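Local coordinates for protein SAM-dependent methyltransferase (Thiobacillus denitrificans, PDB 5EPE) that binds S-adenosyl-L-homocysteine in a Rossmann-like fold and probably acts as a methyltransferase using S-adenosylmethionine, at residues A[17-21]-A[239-243]; A[46-52]-A[74-79]; A[105-111]-A[134-139]; A[189-193]-A[230-236]. All coordinates share one frame; numbering follows the deposited sequence.

Contact 1: residues A[17-21]-A[239-243]; sequences HNPFT and GWGVF. With SAH (S-adenosyl-L-homocysteine), chain B.
Trp240 reaches from strand 238-247 into the loop 17-21 and is met there by three consecutive residues. Pro19 lays its ring over one indole face, CD standing 4.0 Å from the centroid of the Trp240 five-membered ring and close to its normal, a CH-pi contact. Asn18 CB makes a second CH-pi contact over the six-membered ring of the same face, with its amide tilted 28° from the indole plane. At the indole edge, Trp240 CZ3 points into the face of Phe20, 3.5 Å from Phe20 CD1; the two rings form a T-shaped pair with planes at 79°. Phe20 also rests on Val242, its CZ 3.9 Å from Val242 CG2. The indole is brought to the loop by a CG anti to the backbone N (chi1 -164°). With Asn18 backed in this way, its ND2 donates to the SAH carboxylate oxygen O at 2.8 Å, while His17 N binds OXT of the same carboxylate at 2.8 Å. A leucine at Trp240 would probably deprive Phe20 of its edge-to-face partner and leave the Asn18 amide less firmly placed against the ligand. Pro19 centres an inverse gamma turn, closed by Phe20 N to Asn18 O, and Thr21 then N-caps helix 22-31. The loop thus forms part of the cofactor pocket, clamping the amino-acid end of SAH beside the central sheet of a Rossmann-like methyltransferase.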
# COMPACT_ATOMS: atom_id res chain seq x y z
N HIS A 17 -20.54 -34.97 6.26
CA HIS A 17 -20.45 -34.04 7.32
C HIS A 17 -19.13 -33.24 7.25
O HIS A 17 -18.43 -33.09 8.26
CB HIS A 17 -20.57 -34.78 8.68
CG HIS A 17 -21.84 -35.54 8.83
ND1 HIS A 17 -23.00 -34.95 9.26
CD2 HIS A 17 -22.16 -36.83 8.54
CE1 HIS A 17 -23.98 -35.86 9.26
NE2 HIS A 17 -23.49 -37.00 8.83
N ASN A 18 -18.85 -32.69 6.08
CA ASN A 18 -17.64 -31.98 5.85
C ASN A 18 -17.83 -31.25 4.53
O ASN A 18 -18.71 -31.58 3.76
CB ASN A 18 -16.45 -32.96 5.72
CG ASN A 18 -15.73 -33.17 7.04
OD1 ASN A 18 -15.36 -32.22 7.73
ND2 ASN A 18 -15.48 -34.42 7.38
N PRO A 19 -16.96 -30.29 4.24
CA PRO A 19 -17.08 -29.51 2.96
C PRO A 19 -16.56 -30.25 1.71
O PRO A 19 -15.63 -29.83 1.03
CB PRO A 19 -16.29 -28.24 3.27
CG PRO A 19 -15.26 -28.66 4.30
CD PRO A 19 -15.93 -29.71 5.14
N PHE A 20 -17.17 -31.39 1.41
CA PHE A 20 -16.85 -32.20 0.28
C PHE A 20 -18.17 -32.54 -0.40
O PHE A 20 -19.15 -32.76 0.25
CB PHE A 20 -16.23 -33.53 0.71
CG PHE A 20 -14.78 -33.71 0.32
CD1 PHE A 20 -13.91 -32.64 0.19
CD2 PHE A 20 -14.30 -34.99 0.16
CE1 PHE A 20 -12.60 -32.84 -0.14
CE2 PHE A 20 -12.99 -35.19 -0.21
CZ PHE A 20 -12.15 -34.10 -0.35
N THR A 21 -18.20 -32.46 -1.70
CA THR A 21 -19.32 -32.95 -2.47
C THR A 21 -19.24 -34.45 -2.70
O THR A 21 -18.20 -35.05 -2.49
CB THR A 21 -19.33 -32.27 -3.84
OG1 THR A 21 -18.09 -32.49 -4.53
CG2 THR A 21 -19.62 -30.80 -3.70
N GLY A 239 -9.79 -23.00 4.26
CA GLY A 239 -9.59 -24.16 3.37
C GLY A 239 -9.89 -25.47 4.12
O GLY A 239 -9.89 -25.51 5.35
N TRP A 240 -10.05 -26.54 3.36
CA TRP A 240 -10.24 -27.89 3.91
C TRP A 240 -9.82 -28.90 2.84
O TRP A 240 -9.90 -28.65 1.61
CB TRP A 240 -11.68 -28.10 4.38
CG TRP A 240 -11.87 -29.28 5.26
CD1 TRP A 240 -11.83 -29.31 6.64
CD2 TRP A 240 -12.20 -30.60 4.84
NE1 TRP A 240 -12.00 -30.59 7.08
CE2 TRP A 240 -12.29 -31.39 6.00
CE3 TRP A 240 -12.43 -31.20 3.58
CZ2 TRP A 240 -12.62 -32.77 5.95
CZ3 TRP A 240 -12.71 -32.55 3.50
CH2 TRP A 240 -12.81 -33.33 4.68
N GLY A 241 -9.28 -30.02 3.30
CA GLY A 241 -9.01 -31.12 2.39
C GLY A 241 -8.70 -32.40 3.04
O GLY A 241 -8.55 -32.48 4.27
N VAL A 242 -8.65 -33.43 2.20
CA VAL A 242 -8.16 -34.75 2.61
C VAL A 242 -6.77 -35.01 2.02
O VAL A 242 -6.57 -34.92 0.81
CB VAL A 242 -9.13 -35.88 2.28
CG1 VAL A 242 -8.62 -37.18 2.84
CG2 VAL A 242 -10.50 -35.59 2.83
N PHE A 243 -5.85 -35.31 2.92
CA PHE A 243 -4.45 -35.53 2.64
C PHE A 243 -4.10 -36.99 2.89
O PHE A 243 -4.41 -37.55 3.95
CB PHE A 243 -3.64 -34.60 3.53
CG PHE A 243 -3.99 -33.16 3.35
CD1 PHE A 243 -5.00 -32.59 4.09
CD2 PHE A 243 -3.29 -32.36 2.43
CE1 PHE A 243 -5.34 -31.25 3.90
CE2 PHE A 243 -3.57 -31.01 2.31
CZ PHE A 243 -4.63 -30.47 3.01
N SAH B . -15.92 -38.40 8.46
CA SAH B . -17.39 -38.06 8.45
CB SAH B . -17.76 -37.29 9.71
CG SAH B . -17.04 -35.96 9.97
SD SAH B . -17.82 -34.97 11.22
C SAH B . -17.81 -37.29 7.22
O SAH B . -16.95 -36.67 6.56
OXT SAH B . -19.00 -37.25 6.85
C5' SAH B . -17.07 -35.48 12.79
C4' SAH B . -17.63 -36.84 13.24
O4' SAH B . -16.91 -37.30 14.39
C3' SAH B . -19.12 -36.81 13.63
O3' SAH B . -19.80 -37.81 12.83
C2' SAH B . -19.16 -37.18 15.12
O2' SAH B . -20.25 -38.02 15.45
C1' SAH B . -17.88 -37.95 15.25
N9 SAH B . -17.22 -38.06 16.57
C8 SAH B . -16.99 -37.05 17.46
N7 SAH B . -16.32 -37.49 18.50
C5 SAH B . -16.10 -38.85 18.24
C6 SAH B . -15.46 -39.88 18.98
N6 SAH B . -14.88 -39.63 20.17
N1 SAH B . -15.40 -41.13 18.46
C2 SAH B . -15.99 -41.36 17.26
N3 SAH B . -16.64 -40.46 16.50
C4 SAH B . -16.66 -39.20 17.05

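Contact 2: residues A[46-52]-A[74-79]; sequences GSGEMLC and QAKRRA. With SAH (S-adenosyl-L-homocysteine), chain B.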
# COMPACT_ATOMS: atom_id res chain seq x y z
N GLY A 46 -19.09 -40.67 10.50
CA GLY A 46 -20.27 -39.88 10.17
C GLY A 46 -21.40 -40.79 9.76
O GLY A 46 -21.71 -41.77 10.49
N SER A 47 -21.98 -40.48 8.61
CA SER A 47 -23.12 -41.22 8.07
C SER A 47 -22.68 -42.29 7.05
O SER A 47 -23.50 -42.80 6.28
CB SER A 47 -24.20 -40.25 7.54
OG SER A 47 -24.77 -39.49 8.61
N GLY A 48 -21.37 -42.61 7.08
CA GLY A 48 -20.79 -43.73 6.37
C GLY A 48 -20.70 -43.52 4.90
O GLY A 48 -20.52 -44.49 4.17
N GLU A 49 -20.78 -42.27 4.43
CA GLU A 49 -20.87 -42.06 3.00
C GLU A 49 -19.58 -42.51 2.29
O GLU A 49 -19.63 -43.10 1.18
CB GLU A 49 -21.23 -40.63 2.66
CG GLU A 49 -21.55 -40.42 1.18
CD GLU A 49 -22.89 -41.01 0.71
OE1 GLU A 49 -23.66 -41.57 1.53
OE2 GLU A 49 -23.20 -40.86 -0.53
N MSE A 50 -18.44 -42.22 2.90
CA MSE A 50 -17.16 -42.61 2.31
C MSE A 50 -17.04 -44.13 2.18
O MSE A 50 -16.81 -44.63 1.11
CB MSE A 50 -16.02 -42.06 3.18
CG MSE A 50 -14.73 -42.34 2.46
SE MSE A 50 -13.26 -41.43 3.50
CE MSE A 50 -12.89 -42.81 4.72
N LEU A 51 -17.20 -44.85 3.28
CA LEU A 51 -17.19 -46.31 3.19
C LEU A 51 -18.25 -46.90 2.25
O LEU A 51 -17.90 -47.77 1.46
CB LEU A 51 -17.32 -46.96 4.57
CG LEU A 51 -16.07 -46.78 5.43
CD1 LEU A 51 -16.33 -47.30 6.83
CD2 LEU A 51 -14.86 -47.51 4.85
N CYS A 52 -19.50 -46.43 2.30
CA CYS A 52 -20.55 -47.01 1.47
C CYS A 52 -20.27 -46.81 -0.03
O CYS A 52 -20.42 -47.75 -0.81
CB CYS A 52 -21.92 -46.48 1.82
SG CYS A 52 -22.44 -47.03 3.46
N GLN A 74 -27.89 -44.01 10.20
CA GLN A 74 -27.95 -43.58 8.81
C GLN A 74 -26.96 -44.35 7.98
O GLN A 74 -27.26 -44.76 6.86
CB GLN A 74 -27.68 -42.06 8.69
CG GLN A 74 -28.81 -41.22 9.35
CD GLN A 74 -28.57 -39.73 9.31
OE1 GLN A 74 -27.44 -39.25 9.03
NE2 GLN A 74 -29.65 -38.97 9.56
N ALA A 75 -25.77 -44.57 8.55
CA ALA A 75 -24.72 -45.31 7.83
C ALA A 75 -25.19 -46.73 7.50
O ALA A 75 -25.03 -47.21 6.38
CB ALA A 75 -23.45 -45.36 8.67
N LYS A 76 -25.79 -47.36 8.47
CA LYS A 76 -26.35 -48.72 8.27
C LYS A 76 -27.48 -48.75 7.23
O LYS A 76 -27.51 -49.62 6.35
CB LYS A 76 -26.84 -49.25 9.60
CG LYS A 76 -25.72 -49.59 10.57
CD LYS A 76 -26.36 -49.93 11.92
CE LYS A 76 -25.38 -50.39 12.98
NZ LYS A 76 -24.55 -51.56 12.52
N ARG A 77 -28.37 -47.75 7.25
CA ARG A 77 -29.40 -47.66 6.20
C ARG A 77 -28.80 -47.39 4.82
O ARG A 77 -29.30 -47.91 3.80
CB ARG A 77 -30.42 -46.58 6.52
CG ARG A 77 -31.31 -46.91 7.68
CD ARG A 77 -32.55 -46.04 7.66
NE ARG A 77 -32.24 -44.68 8.13
CZ ARG A 77 -32.25 -44.30 9.42
NH1 ARG A 77 -32.59 -45.15 10.39
NH2 ARG A 77 -31.96 -43.07 9.76
N ARG A 78 -27.74 -46.58 4.79
CA ARG A 78 -27.05 -46.25 3.54
C ARG A 78 -26.42 -47.52 2.90
O ARG A 78 -26.54 -47.73 1.67
CB ARG A 78 -25.98 -45.17 3.79
CG ARG A 78 -25.45 -44.52 2.54
CD ARG A 78 -26.51 -43.78 1.73
NE ARG A 78 -25.84 -43.04 0.66
CZ ARG A 78 -26.32 -42.82 -0.56
NH1 ARG A 78 -27.52 -43.28 -0.92
NH2 ARG A 78 -25.58 -42.16 -1.45
N ALA A 79 -25.79 -48.36 3.72
CA ALA A 79 -25.11 -49.56 3.22
C ALA A 79 -26.15 -50.54 2.65
O ALA A 79 -25.93 -51.18 1.62
CB ALA A 79 -24.31 -50.23 4.34
N SAH B . -15.92 -38.40 8.46
CA SAH B . -17.39 -38.06 8.45
CB SAH B . -17.76 -37.29 9.71
CG SAH B . -17.04 -35.96 9.97
SD SAH B . -17.82 -34.97 11.22
C SAH B . -17.81 -37.29 7.22
O SAH B . -16.95 -36.67 6.56
OXT SAH B . -19.00 -37.25 6.85
C5' SAH B . -17.07 -35.48 12.79
C4' SAH B . -17.63 -36.84 13.24
O4' SAH B . -16.91 -37.30 14.39
C3' SAH B . -19.12 -36.81 13.63
O3' SAH B . -19.80 -37.81 12.83
C2' SAH B . -19.16 -37.18 15.12
O2' SAH B . -20.25 -38.02 15.45
C1' SAH B . -17.88 -37.95 15.25
N9 SAH B . -17.22 -38.06 16.57
C8 SAH B . -16.99 -37.05 17.46
N7 SAH B . -16.32 -37.49 18.50
C5 SAH B . -16.10 -38.85 18.24
C6 SAH B . -15.46 -39.88 18.98
N6 SAH B . -14.88 -39.63 20.17
N1 SAH B . -15.40 -41.13 18.46
C2 SAH B . -15.99 -41.36 17.26
N3 SAH B . -16.64 -40.46 16.50
C4 SAH B . -16.66 -39.20 17.05
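This is a buried contact between the glycine-rich turn leading into helix 49-58 and the flank of helix 69-82, in the Rossmann-like methyltransferase domain. Its polar end is a salt bridge in which Arg78 grips Glu49 side-on: NE reaches OE1 at 2.8 Å and NH2 reaches OE2 at 2.9 Å. Both oxygens use their syn lone pairs, and the carboxylate and guanidinium planes lie 6° apart. Each side chain leaves with CG anti to the backbone N and bends at chi2, turning the charged groups edge to edge. Nearer the ligand, Ser47 OG donates to Gln74 OE1 at 2.7 Å, in the carbonyl plane. Between these polar pairs the backbones come close, Ala75 CA lying 3.2 Å from Ser47 O. A side chain on Gly48 would run into Ala75 CB. Cys52 SG packs 3.8 Å from Ala79 CB. Gly46 CA lies 3.4 Å from SAH O3', and its N bonds Asp66, a residue of the ligand site. Because Ser47 OG also pairs with His17 NE2, the hydroxyl joins helix 69-82 to a cofactor-binding residue, whereas the flat two-bond grip on Glu49 restricts rotation of both charged groups, and the carboxylate probably also offsets the nearby positive charge of Arg15.

Contact 3: residues A[105-111]-A[134-139]; sequences DVAACVG and GIILMG. With SAH (S-adenosyl-L-homocysteine), chain B.
Two parallel strands at the middle of the Rossmann-like sheet, 104-110 and 134-143, run side by side here, their segment axes 4.6 Å apart and 1° from exact alignment. Five backbone hydrogen bonds join them, passing back and forth from Ile135 N to Asp105 O at 2.9 Å through to Gly139 N to Cys109 O at 3.1 Å. On one face Val106 CG1 touches Leu137 CG at 3.8 Å, and Ala108 CB meets Leu137 CB at 3.7 Å. Leu137 CG stands anti to its own carbonyl carbon (chi1 -65°), from where CD1 spans Val106 and Ala108; Met50 and Trp54 of helix 49-58 pack on this side. On the other face Cys109 CB lies 4.2 Å from SE of selenomethionine Met138, where Thr122 of helix 119-127 packs against both. Gly139 permits the close approach at the strand end: a CB there would collide with Val110 CG1. At this end Val110 O accepts from the amino N of SAH at 3.1 Å and also from Asn18 ND2. The carbonyl's partial negative charge would be expected to suit the SAH amino group, particularly if protonated, while the apolar layers on both faces are likely to shield the strand bonds from water.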
# COMPACT_ATOMS: atom_id res chain seq x y z
N ASP A 105 -5.40 -51.31 4.74
CA ASP A 105 -4.68 -50.69 3.64
C ASP A 105 -4.82 -49.16 3.67
O ASP A 105 -3.96 -48.45 3.16
CB ASP A 105 -5.20 -51.27 2.34
CG ASP A 105 -5.07 -52.81 2.33
OD1 ASP A 105 -3.94 -53.27 2.54
OD2 ASP A 105 -6.08 -53.52 2.34
N VAL A 106 -5.93 -48.70 4.22
CA VAL A 106 -6.22 -47.27 4.38
C VAL A 106 -6.81 -47.04 5.77
O VAL A 106 -7.85 -47.64 6.14
CB VAL A 106 -7.23 -46.78 3.33
CG1 VAL A 106 -7.50 -45.28 3.50
CG2 VAL A 106 -6.77 -47.05 1.90
N ALA A 107 -6.16 -46.19 6.56
CA ALA A 107 -6.65 -45.84 7.88
C ALA A 107 -6.92 -44.33 7.90
O ALA A 107 -6.02 -43.52 7.60
CB ALA A 107 -5.66 -46.23 8.96
N ALA A 108 -8.18 -43.97 8.17
CA ALA A 108 -8.67 -42.61 7.90
C ALA A 108 -9.27 -41.97 9.12
O ALA A 108 -9.93 -42.61 9.90
CB ALA A 108 -9.71 -42.63 6.81
N CYS A 109 -9.04 -40.67 9.28
CA CYS A 109 -9.83 -39.85 10.18
C CYS A 109 -10.13 -38.53 9.40
O CYS A 109 -9.25 -37.68 9.22
CB CYS A 109 -9.08 -39.56 11.47
SG CYS A 109 -10.07 -38.59 12.66
N VAL A 110 -11.37 -38.40 8.95
CA VAL A 110 -11.75 -37.33 8.08
C VAL A 110 -12.55 -36.28 8.88
O VAL A 110 -13.75 -36.32 8.99
CB VAL A 110 -12.49 -37.88 6.87
CG1 VAL A 110 -12.85 -36.75 5.86
CG2 VAL A 110 -11.60 -38.89 6.16
N GLY A 111 -11.81 -35.38 9.46
CA GLY A 111 -12.36 -34.26 10.25
C GLY A 111 -12.79 -34.64 11.65
O GLY A 111 -13.86 -34.20 12.11
N GLY A 134 0.63 -49.10 3.49
CA GLY A 134 -0.71 -48.53 3.47
C GLY A 134 -0.68 -47.01 3.52
O GLY A 134 0.40 -46.37 3.62
N ILE A 135 -1.88 -46.44 3.45
CA ILE A 135 -2.06 -44.99 3.40
C ILE A 135 -2.87 -44.52 4.60
O ILE A 135 -3.88 -45.14 4.95
CB ILE A 135 -2.79 -44.61 2.11
CG1 ILE A 135 -1.83 -44.82 0.92
CG2 ILE A 135 -3.27 -43.16 2.12
CD1 ILE A 135 -2.49 -44.76 -0.46
N ILE A 136 -2.45 -43.40 5.18
CA ILE A 136 -3.22 -42.72 6.23
C ILE A 136 -3.91 -41.50 5.56
O ILE A 136 -3.26 -40.77 4.79
CB ILE A 136 -2.32 -42.26 7.40
CG1 ILE A 136 -1.76 -43.50 8.11
CG2 ILE A 136 -3.04 -41.29 8.34
CD1 ILE A 136 -0.64 -43.29 9.12
N LEU A 137 -5.20 -41.33 5.87
CA LEU A 137 -6.02 -40.21 5.36
C LEU A 137 -6.42 -39.30 6.49
O LEU A 137 -6.99 -39.76 7.47
CB LEU A 137 -7.32 -40.67 4.72
CG LEU A 137 -7.32 -41.49 3.49
CD1 LEU A 137 -8.77 -41.60 2.98
CD2 LEU A 137 -6.47 -40.83 2.42
N MSE A 138 -6.09 -38.02 6.34
CA MSE A 138 -6.47 -36.98 7.31
C MSE A 138 -7.24 -35.90 6.60
O MSE A 138 -6.77 -35.33 5.62
CB MSE A 138 -5.20 -36.36 7.91
CG MSE A 138 -4.34 -37.36 8.72
SE MSE A 138 -5.33 -38.07 10.30
CE MSE A 138 -5.40 -36.43 11.30
N GLY A 139 -8.44 -35.61 7.10
CA GLY A 139 -9.32 -34.58 6.56
C GLY A 139 -9.21 -33.41 7.56
O GLY A 139 -9.54 -33.55 8.75
N SAH B . -15.92 -38.40 8.46
CA SAH B . -17.39 -38.06 8.45
CB SAH B . -17.76 -37.29 9.71
CG SAH B . -17.04 -35.96 9.97
SD SAH B . -17.82 -34.97 11.22
C SAH B . -17.81 -37.29 7.22
O SAH B . -16.95 -36.67 6.56
OXT SAH B . -19.00 -37.25 6.85
C5' SAH B . -17.07 -35.48 12.79
C4' SAH B . -17.63 -36.84 13.24
O4' SAH B . -16.91 -37.30 14.39
C3' SAH B . -19.12 -36.81 13.63
O3' SAH B . -19.80 -37.81 12.83
C2' SAH B . -19.16 -37.18 15.12
O2' SAH B . -20.25 -38.02 15.45
C1' SAH B . -17.88 -37.95 15.25
N9 SAH B . -17.22 -38.06 16.57
C8 SAH B . -16.99 -37.05 17.46
N7 SAH B . -16.32 -37.49 18.50
C5 SAH B . -16.10 -38.85 18.24
C6 SAH B . -15.46 -39.88 18.98
N6 SAH B . -14.88 -39.63 20.17
N1 SAH B . -15.40 -41.13 18.46
C2 SAH B . -15.99 -41.36 17.26
N3 SAH B . -16.64 -40.46 16.50
C4 SAH B . -16.66 -39.20 17.05

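Contact 4: residues A[189-193]-A[230-236]; sequences QDSWD and YATNTRE. With NA (sodium ion), chain C.
Asp190, Asp193 and Arg235 form a salt-bridge network where the start of helix 189-209 crosses the end of helix 216-237, the segment axes at 125° and 10.1 Å apart at closest approach. Arg235 approaches Asp193 side-on with two nitrogens, NE to OD1 at 2.8 Å and NH2 to OD2 at 2.9 Å, their planes 23° apart. Asp193 OD1 takes a second bond from Tyr230 OH, 2.6 Å long and arriving on the anti side, whereas Arg235 NE meets the syn lone pair of OD1. Two donors on one oxygen would probably stabilise the charged carboxylate. Arg235 reaches this far because its chain is extended from CG to NE. Its guanidinium has Gln189 CB over one face; the ion pair from NH2 to Asp190 OD1 is long, 3.9 Å, and water 2 links the same atoms. Substituting an alanine for Arg235 would probably leave Asp193 without its counter-charge and open a gap beside Gln189 CB. Gln189 NE2 forks between Arg235 O, at 2.9 Å with a nearly straight 170° N-H, and Glu236 OE2, which it meets from above the carboxylate plane. Glu236 is paired with Lys145. Asp190 OD2 binds a sodium ion at 2.5 Å with four waters; Asp188 of the same chain and Asp188 of a neighbouring subunit also bind sodium here. Met184 and Leu186 of that subunit pack here, at an interface of the assembly. Trp192 lies between Pro19 and Trp240 on one side and Thr234 on the other, whose CG2 sits over its six-membered ring, 3.7 Å from the centroid.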
# COMPACT_ATOMS: atom_id res chain seq x y z
N GLN A 189 -14.82 -23.57 -2.90
CA GLN A 189 -15.90 -22.81 -2.30
C GLN A 189 -17.27 -23.44 -2.50
O GLN A 189 -18.10 -23.37 -1.58
CB GLN A 189 -15.88 -21.38 -2.74
CG GLN A 189 -14.64 -20.66 -2.25
CD GLN A 189 -14.48 -19.27 -2.86
OE1 GLN A 189 -14.64 -19.06 -4.09
NE2 GLN A 189 -14.28 -18.27 -1.99
N ASP A 190 -17.50 -24.10 -3.63
CA ASP A 190 -18.74 -24.80 -3.90
C ASP A 190 -18.99 -25.95 -2.97
O ASP A 190 -20.12 -26.18 -2.54
CB ASP A 190 -18.83 -25.24 -5.34
CG ASP A 190 -18.94 -24.03 -6.31
OD1 ASP A 190 -19.61 -22.98 -6.05
OD2 ASP A 190 -18.31 -24.13 -7.39
N SER A 191 -17.94 -26.67 -2.58
CA SER A 191 -18.11 -27.76 -1.65
C SER A 191 -18.35 -27.27 -0.23
O SER A 191 -19.15 -27.88 0.49
CB SER A 191 -17.01 -28.84 -1.83
OG SER A 191 -15.82 -28.41 -1.42
N TRP A 192 -17.73 -26.17 0.15
CA TRP A 192 -18.06 -25.52 1.39
C TRP A 192 -19.53 -25.08 1.42
O TRP A 192 -20.20 -25.23 2.44
CB TRP A 192 -17.17 -24.29 1.64
CG TRP A 192 -15.91 -24.55 2.43
CD1 TRP A 192 -14.64 -24.56 1.98
CD2 TRP A 192 -15.84 -24.81 3.83
NE1 TRP A 192 -13.76 -24.85 2.99
CE2 TRP A 192 -14.48 -24.99 4.15
CE3 TRP A 192 -16.80 -24.91 4.84
CZ2 TRP A 192 -14.06 -25.23 5.44
CZ3 TRP A 192 -16.37 -25.17 6.11
CH2 TRP A 192 -15.02 -25.37 6.39
N ASP A 193 -20.01 -24.54 0.31
CA ASP A 193 -21.43 -24.11 0.22
C ASP A 193 -22.35 -25.27 0.49
O ASP A 193 -23.35 -25.11 1.21
CB ASP A 193 -21.78 -23.54 -1.17
CG ASP A 193 -21.18 -22.19 -1.44
OD1 ASP A 193 -20.61 -21.52 -0.54
OD2 ASP A 193 -21.13 -21.78 -2.64
N TYR A 230 -20.84 -17.01 7.43
CA TYR A 230 -20.19 -17.95 6.51
C TYR A 230 -19.55 -17.22 5.31
O TYR A 230 -18.39 -17.44 4.99
CB TYR A 230 -21.21 -19.04 6.04
CG TYR A 230 -20.72 -19.78 4.87
CD1 TYR A 230 -19.67 -20.67 5.01
CD2 TYR A 230 -21.27 -19.58 3.61
CE1 TYR A 230 -19.15 -21.32 3.91
CE2 TYR A 230 -20.79 -20.25 2.51
CZ TYR A 230 -19.74 -21.15 2.66
OH TYR A 230 -19.19 -21.82 1.58
N ALA A 231 -20.30 -16.35 4.64
CA ALA A 231 -19.81 -15.66 3.45
C ALA A 231 -18.64 -14.69 3.77
O ALA A 231 -17.72 -14.57 3.00
CB ALA A 231 -20.94 -14.91 2.79
N THR A 232 -18.73 -14.00 4.89
CA THR A 232 -17.70 -13.05 5.31
C THR A 232 -16.40 -13.74 5.74
O THR A 232 -15.30 -13.26 5.44
CB THR A 232 -18.26 -12.15 6.46
OG1 THR A 232 -19.42 -11.46 5.99
CG2 THR A 232 -17.23 -11.13 7.01
N ASN A 233 -16.54 -14.84 6.47
CA ASN A 233 -15.41 -15.49 7.15
C ASN A 233 -15.01 -16.80 6.43
O ASN A 233 -14.08 -16.82 5.65
CB ASN A 233 -15.77 -15.68 8.63
CG ASN A 233 -16.06 -14.34 9.30
OD1 ASN A 233 -15.17 -13.53 9.42
ND2 ASN A 233 -17.28 -14.07 9.62
N THR A 234 -15.78 -17.84 6.56
CA THR A 234 -15.36 -19.13 6.11
C THR A 234 -15.11 -19.16 4.61
O THR A 234 -14.08 -19.73 4.17
CB THR A 234 -16.44 -20.14 6.49
OG1 THR A 234 -16.65 -20.01 7.90
CG2 THR A 234 -16.09 -21.57 6.14
N ARG A 235 -16.07 -18.66 3.81
CA ARG A 235 -16.02 -18.94 2.37
C ARG A 235 -14.74 -18.43 1.72
O ARG A 235 -14.21 -19.06 0.83
CB ARG A 235 -17.26 -18.36 1.69
CG ARG A 235 -17.50 -18.91 0.31
CD ARG A 235 -18.79 -18.39 -0.30
NE ARG A 235 -19.17 -19.23 -1.43
CZ ARG A 235 -18.73 -19.07 -2.67
NH1 ARG A 235 -17.99 -18.07 -3.01
NH2 ARG A 235 -19.07 -19.99 -3.63
N GLU A 236 -14.23 -17.29 2.15
CA GLU A 236 -13.04 -16.70 1.62
C GLU A 236 -11.74 -17.17 2.27
O GLU A 236 -10.75 -17.27 1.62
CB GLU A 236 -13.19 -15.17 1.75
CG GLU A 236 -14.23 -14.59 0.72
CD GLU A 236 -13.77 -14.83 -0.72
OE1 GLU A 236 -12.57 -14.57 -0.99
OE2 GLU A 236 -14.51 -15.36 -1.58
NA NA C . -16.01 -24.82 -8.07
O HOH W 1 -16.31 -17.14 -5.61
O HOH W 2 -18.60 -20.43 -6.49
O HOH W 3 -15.76 -23.31 -6.36
O HOH W 4 -13.80 -24.10 -8.65
O HOH W 5 -15.17 -26.51 -9.51
O HOH W 6 -17.63 -26.83 -8.20

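From the N terminus, the loop 17-21 is the first element engaged, and contact 1 joins it to the last strand, 218 residues on, closing a loop that contains the other three contacts. Within it contact 2 closes first, tying the turn after strand 39-43 to helix 69-82; contact 3 follows, linking strands 104-110 and 134-143; contact 4 comes last, pairing helices 189-209 and 216-237. These three lie in series without crossing. Contacts 1, 2 and 3 all touch SAH, and contact 1 meets each of the others: at Ser47, at Val110, and through Ser191 and Trp192. Contacts 2 and 4 stay about 13 Å apart at their nearest atoms.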